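Local coordinates for protein trans-4-hydroxy-L-proline dehydratase (Clostridioides difficile 70-100-2010, PDB 6VXC) that catalyses the glycyl-radical dehydration of trans-4-hydroxy-L-proline to (S)-1-pyrroline-5-carboxylate in anaerobic hydroxyproline breakdown, at residues A[708-713]-A[721-726]; A[743-748]-A[754-759]. One frame throughout, in Å; residues are numbered along the deposited sequence.

In the fold
Both contacts are buried, lie in the C-terminal glycine-radical region and have centres about 8 Å apart. They share one small piece of sheet: strand 724-726 of contact 1 runs parallel to strand 755-759 of contact 2 and is joined to it by backbone bonds, among them Q725 O to N759 N (2.9 Å). Contact 1 is the smaller, two sulfur-to-carbon touches where the last part of helix 703-711 meets the residues leading into the edge strand. Contact 2 buries more than twice the surface, packs helix 734-750 on the inner strand through aliphatic and aromatic side chains, and adds a water bridge. Y748 of contact 2 also touches C710 and L723 of contact 1.

Contact 1 (A[708-713]-A[721-726])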
loop_
_atom_site.group_PDB
_atom_site.type_symbol
_atom_site.label_atom_id
_atom_site.label_comp_id
_atom_site.label_asym_id
_atom_site.label_seq_id
_atom_site.Cartn_x
_atom_site.Cartn_y
_atom_site.Cartn_z
ATOM N N LYS A 708 22.491 4.379 -11.644
ATOM C CA LYS A 708 23.676 3.562 -11.400
ATOM C C LYS A 708 23.942 3.395 -9.899
ATOM O O LYS A 708 24.253 2.294 -9.446
ATOM C CB LYS A 708 24.877 4.185 -12.115
ATOM C CG LYS A 708 24.889 3.963 -13.627
ATOM C CD LYS A 708 26.273 4.240 -14.181
ATOM C CE LYS A 708 26.245 4.498 -15.665
ATOM N NZ LYS A 708 27.610 4.846 -16.154
ATOM N N SER A 709 23.776 4.462 -9.105
ATOM C CA SER A 709 23.894 4.322 -7.655
ATOM C C SER A 709 22.835 3.361 -7.098
ATOM O O SER A 709 23.147 2.452 -6.325
ATOM C CB SER A 709 23.763 5.697 -6.986
ATOM O OG SER A 709 24.914 6.506 -7.113
ATOM N N CYS A 710 21.574 3.548 -7.497
ATOM C CA CYS A 710 20.493 2.712 -6.976
ATOM C C CYS A 710 20.659 1.245 -7.363
ATOM O O CYS A 710 20.217 0.358 -6.628
ATOM C CB CYS A 710 19.138 3.232 -7.477
ATOM S SG CYS A 710 18.678 4.825 -6.798
ATOM N N ALA A 711 21.260 0.973 -8.518
ATOM C CA ALA A 711 21.438 -0.410 -8.943
ATOM C C ALA A 711 22.475 -1.159 -8.110
ATOM O O ALA A 711 22.505 -2.394 -8.153
ATOM C CB ALA A 711 21.823 -0.457 -10.419
ATOM N N LYS A 712 23.302 -0.448 -7.336
ATOM C CA LYS A 712 24.300 -1.084 -6.484
ATOM C C LYS A 712 23.680 -1.703 -5.237
ATOM O O LYS A 712 24.342 -2.488 -4.553
ATOM C CB LYS A 712 25.385 -0.069 -6.103
ATOM C CG LYS A 712 26.168 0.459 -7.307
ATOM C CD LYS A 712 27.099 1.608 -6.914
ATOM C CE LYS A 712 27.707 2.278 -8.150
ATOM N NZ LYS A 712 28.590 3.412 -7.737
ATOM N N MET A 713 22.437 -1.349 -4.936
ATOM C CA MET A 713 21.626 -2.049 -3.956
ATOM C C MET A 713 21.094 -3.339 -4.584
ATOM O O MET A 713 20.675 -3.349 -5.743
ATOM C CB MET A 713 20.484 -1.133 -3.510
ATOM C CG MET A 713 19.573 -1.665 -2.439
ATOM S SD MET A 713 18.224 -0.528 -2.065
ATOM C CE MET A 713 19.097 0.672 -1.064
ATOM N N THR A 721 11.762 -1.950 -3.755
ATOM C CA THR A 721 12.351 -0.664 -3.406
ATOM C C THR A 721 11.670 0.427 -4.227
ATOM O O THR A 721 11.212 0.178 -5.347
ATOM C CB THR A 721 13.852 -0.614 -3.698
ATOM O OG1 THR A 721 14.056 -0.774 -5.106
ATOM C CG2 THR A 721 14.618 -1.697 -2.917
ATOM N N LEU A 722 11.652 1.646 -3.692
ATOM C CA LEU A 722 10.910 2.744 -4.296
ATOM C C LEU A 722 11.871 3.843 -4.747
ATOM O O LEU A 722 12.612 4.395 -3.931
ATOM C CB LEU A 722 9.893 3.292 -3.301
ATOM C CG LEU A 722 8.824 4.209 -3.879
ATOM C CD1 LEU A 722 7.608 4.172 -2.955
ATOM C CD2 LEU A 722 9.334 5.620 -4.049
ATOM N N LEU A 723 11.846 4.181 -6.032
ATOM C CA LEU A 723 12.686 5.257 -6.560
ATOM C C LEU A 723 11.826 6.314 -7.242
ATOM O O LEU A 723 11.191 6.027 -8.259
ATOM C CB LEU A 723 13.740 4.723 -7.538
ATOM C CG LEU A 723 14.591 5.802 -8.249
ATOM C CD1 LEU A 723 15.334 6.667 -7.239
ATOM C CD2 LEU A 723 15.588 5.190 -9.221
ATOM N N ASN A 724 11.847 7.542 -6.702
ATOM C CA ASN A 724 11.279 8.730 -7.335
ATOM C C ASN A 724 12.338 9.440 -8.167
ATOM O O ASN A 724 13.467 9.630 -7.715
ATOM C CB ASN A 724 10.777 9.745 -6.309
ATOM C CG ASN A 724 9.432 9.418 -5.752
ATOM O OD1 ASN A 724 9.241 9.400 -4.526
ATOM N ND2 ASN A 724 8.489 9.146 -6.626
ATOM N N GLN A 725 11.962 9.845 -9.377
ATOM C CA GLN A 725 12.762 10.757 -10.186
ATOM C C GLN A 725 11.844 11.818 -10.773
ATOM O O GLN A 725 10.641 11.603 -10.930
ATOM C CB GLN A 725 13.536 10.027 -11.296
ATOM C CG GLN A 725 14.802 9.258 -10.832
ATOM C CD GLN A 725 15.908 10.177 -10.321
ATOM O OE1 GLN A 725 16.653 10.756 -11.106
ATOM N NE2 GLN A 725 16.028 10.298 -9.001
ATOM N N ARG A 726 12.426 12.975 -11.068
ATOM C CA ARG A 726 11.690 14.145 -11.518
ATOM C C ARG A 726 12.416 14.776 -12.700
ATOM O O ARG A 726 13.638 14.917 -12.670
ATOM C CB ARG A 726 11.541 15.150 -10.371
ATOM C CG ARG A 726 11.039 16.488 -10.795
ATOM C CD ARG A 726 11.209 17.516 -9.704
ATOM N NE ARG A 726 11.018 18.847 -10.261
ATOM C CZ ARG A 726 11.237 19.981 -9.615
ATOM N NH1 ARG A 726 11.664 19.975 -8.359
ATOM N NH2 ARG A 726 11.020 21.129 -10.240
#
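C710 and L723 make the main apolar touch between 708-713 and 721-726. The thiol sulfur of C710 rests against both methyls of L723, with SG 3.8 Å from CD1 and 3.9 Å from CD2, so it meets the forked end of the leucine rather than one branch. With CG anti to the backbone N (chi1 175°), L723 holds its fork toward the cysteine. Y625 also packs on C710, while I756 packs on L723. The contact sets helix 703-711 on the approach to strand 724-726, the outermost strand of a five-strand mixed sheet, within the glycine-radical region.

A second sulfur contact lies at the other end. M713 SD comes within 3.9 Å of T721 CG2, the two side chains slipping past one another in opposite directions. The methionine is extended as far as SD and bends only at its last torsion (chi3 -77°); M636 and F640 of helix 630-647 pack against it too.

A polar link runs through H715, which lies between the segments in sequence: its imidazole hydrogen-bonds T721 OG1 through ND1 and C710 O through NE2. Within 708-713, K712 N bonds to S709 O (3.1 Å) and M713 N to C710 O (3.3 Å). On the strand side, Q725 folds back so that NE2 donates to N724 O (2.9 Å), arriving on a lone pair in the carbonyl plane, while OE1 is taken by Q807.

Charge stays off the interface: K712 NZ forms salt bridges with D628, D630 and D633. The T721 side chain is about 9 Å from that of E456, the probable proton acceptor. Here the segments meet through sulfur and methyl groups alone, which gives little directional hold; H715 supplies a directional link between them.

Contact 2 (A[743-748]-A[754-759]); sequences NLVRAY and HHIQFN
Y748 turns its ring edge to the backbone at the start of the strand: CG anti to the backbone N (chi1 -173°) carries the ring across, and H755 O lies near the ring plane, 3.2 Å from CE2. The Y748 OH meets a water at 2.8 Å, and that water donates to the same carbonyl (water 1 to H755 O, 2.9 Å). About one turn earlier in the helix, V745 brings CG2 to the edge of the F758 ring, in its plane and 3.8 Å from CZ. This is the packing of a beta-alpha-beta unit, in which helix 734-750 connects parallel strands 724-726 and 755-759 and runs back nearly antiparallel to the second (161°), the local axes 9.4 Å apart. L744 crosses I756 at about a right angle, CD2 lying 4.2 Å from CD1, and the same methyl reaches F758 CE1 at 4.0 Å. I756 turns CG2 the other way, to V745 CG2. H754, just before the strand, and H755, its first residue, both point away from the helix: H754 hydrogen-bonds E435 and V455 O, and H755 ND1 pairs with L723 N, its side chain about 7 Å from that of C454, the probable radical cysteine.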
loop_
_atom_site.group_PDB
_atom_site.type_symbol
_atom_site.label_atom_id
_atom_site.label_comp_id
_atom_site.label_asym_id
_atom_site.label_seq_id
_atom_site.Cartn_x
_atom_site.Cartn_y
_atom_site.Cartn_z
ATOM N N ASN A 743 14.225 4.920 -22.387
ATOM C CA ASN A 743 15.574 4.394 -22.290
ATOM C C ASN A 743 16.063 4.370 -20.850
ATOM O O ASN A 743 16.808 3.467 -20.467
ATOM C CB ASN A 743 16.518 5.224 -23.156
ATOM C CG ASN A 743 16.336 4.964 -24.653
ATOM O OD1 ASN A 743 15.633 4.042 -25.048
ATOM N ND2 ASN A 743 16.999 5.770 -25.483
ATOM N N LEU A 744 15.701 5.381 -20.055
ATOM C CA LEU A 744 16.116 5.392 -18.657
ATOM C C LEU A 744 15.495 4.219 -17.900
ATOM O O LEU A 744 16.168 3.544 -17.113
ATOM C CB LEU A 744 15.726 6.724 -18.005
ATOM C CG LEU A 744 16.276 6.962 -16.586
ATOM C CD1 LEU A 744 17.776 7.260 -16.624
ATOM C CD2 LEU A 744 15.521 8.031 -15.826
ATOM N N VAL A 745 14.219 3.951 -18.151
ATOM C CA VAL A 745 13.554 2.811 -17.525
ATOM C C VAL A 745 14.271 1.516 -17.886
ATOM O O VAL A 745 14.601 0.709 -17.008
ATOM C CB VAL A 745 12.068 2.781 -17.920
ATOM C CG1 VAL A 745 11.392 1.502 -17.422
ATOM C CG2 VAL A 745 11.359 3.997 -17.347
ATOM N N ARG A 746 14.523 1.311 -19.188
ATOM C CA ARG A 746 15.211 0.111 -19.674
ATOM C C ARG A 746 16.618 -0.007 -19.100
ATOM O O ARG A 746 17.080 -1.112 -18.791
ATOM C CB ARG A 746 15.302 0.116 -21.210
ATOM C CG ARG A 746 14.011 -0.039 -21.977
ATOM C CD ARG A 746 13.644 -1.471 -22.206
ATOM N NE ARG A 746 12.587 -1.590 -23.201
ATOM C CZ ARG A 746 11.716 -2.592 -23.216
ATOM N NH1 ARG A 746 11.793 -3.539 -22.289
ATOM N NH2 ARG A 746 10.750 -2.631 -24.119
ATOM N N ALA A 747 17.342 1.109 -19.030
ATOM C CA ALA A 747 18.694 1.064 -18.500
ATOM C C ALA A 747 18.674 0.626 -17.044
ATOM O O ALA A 747 19.382 -0.307 -16.652
ATOM C CB ALA A 747 19.368 2.430 -18.639
ATOM N N TYR A 748 17.820 1.255 -16.243
ATOM C CA TYR A 748 17.734 0.889 -14.836
ATOM C C TYR A 748 17.359 -0.576 -14.692
ATOM O O TYR A 748 17.997 -1.319 -13.945
ATOM C CB TYR A 748 16.708 1.778 -14.128
ATOM C CG TYR A 748 16.659 1.600 -12.614
ATOM C CD1 TYR A 748 17.831 1.458 -11.865
ATOM C CD2 TYR A 748 15.442 1.607 -11.934
ATOM C CE1 TYR A 748 17.783 1.315 -10.481
ATOM C CE2 TYR A 748 15.383 1.460 -10.552
ATOM C CZ TYR A 748 16.554 1.314 -9.828
ATOM O OH TYR A 748 16.505 1.160 -8.452
ATOM N N HIS A 754 14.400 -2.264 -9.389
ATOM C CA HIS A 754 13.068 -2.783 -9.115
ATOM C C HIS A 754 11.946 -1.901 -9.662
ATOM O O HIS A 754 10.967 -2.409 -10.218
ATOM C CB HIS A 754 12.899 -2.957 -7.599
ATOM C CG HIS A 754 11.531 -3.387 -7.194
ATOM N ND1 HIS A 754 11.091 -4.683 -7.310
ATOM C CD2 HIS A 754 10.492 -2.680 -6.695
ATOM C CE1 HIS A 754 9.845 -4.763 -6.876
ATOM N NE2 HIS A 754 9.455 -3.558 -6.506
ATOM N N HIS A 755 12.064 -0.585 -9.493
ATOM C CA HIS A 755 10.944 0.323 -9.674
ATOM C C HIS A 755 11.454 1.728 -9.953
ATOM O O HIS A 755 12.468 2.149 -9.397
ATOM C CB HIS A 755 10.061 0.332 -8.420
ATOM C CG HIS A 755 9.250 1.577 -8.255
ATOM N ND1 HIS A 755 9.716 2.697 -7.599
ATOM C CD2 HIS A 755 7.996 1.875 -8.665
ATOM C CE1 HIS A 755 8.779 3.628 -7.601
ATOM N NE2 HIS A 755 7.724 3.152 -8.243
ATOM N N ILE A 756 10.717 2.463 -10.784
ATOM C CA ILE A 756 10.947 3.891 -10.954
ATOM C C ILE A 756 9.625 4.545 -11.340
ATOM O O ILE A 756 8.796 3.950 -12.038
ATOM C CB ILE A 756 12.083 4.156 -11.984
ATOM C CG1 ILE A 756 12.569 5.616 -11.946
ATOM C CG2 ILE A 756 11.681 3.760 -13.401
ATOM C CD1 ILE A 756 13.873 5.804 -12.692
ATOM N N GLN A 757 9.436 5.784 -10.881
ATOM C CA GLN A 757 8.244 6.561 -11.197
ATOM C C GLN A 757 8.643 8.035 -11.277
ATOM O O GLN A 757 9.599 8.457 -10.630
ATOM C CB GLN A 757 7.154 6.356 -10.153
ATOM C CG GLN A 757 7.549 6.841 -8.774
ATOM C CD GLN A 757 6.605 6.345 -7.685
ATOM O OE1 GLN A 757 5.968 5.296 -7.830
ATOM N NE2 GLN A 757 6.469 7.122 -6.616
ATOM N N PHE A 758 7.892 8.824 -12.051
ATOM C CA PHE A 758 8.324 10.162 -12.449
ATOM C C PHE A 758 7.335 11.253 -12.039
ATOM O O PHE A 758 6.117 11.093 -12.164
ATOM C CB PHE A 758 8.535 10.241 -13.972
ATOM C CG PHE A 758 9.508 9.226 -14.504
ATOM C CD1 PHE A 758 10.837 9.227 -14.078
ATOM C CD2 PHE A 758 9.099 8.270 -15.433
ATOM C CE1 PHE A 758 11.742 8.290 -14.572
ATOM C CE2 PHE A 758 9.994 7.321 -15.933
ATOM C CZ PHE A 758 11.324 7.335 -15.503
ATOM N N ASN A 759 7.880 12.361 -11.553
ATOM C CA ASN A 759 7.207 13.651 -11.558
ATOM C C ASN A 759 7.674 14.454 -12.771
ATOM O O ASN A 759 8.855 14.429 -13.121
ATOM C CB ASN A 759 7.486 14.445 -10.278
ATOM C CG ASN A 759 6.425 14.233 -9.213
ATOM O OD1 ASN A 759 5.226 14.317 -9.482
ATOM N ND2 ASN A 759 6.861 13.984 -7.989
HETATM O O HOH W 1 13.955 0.634 -7.474
#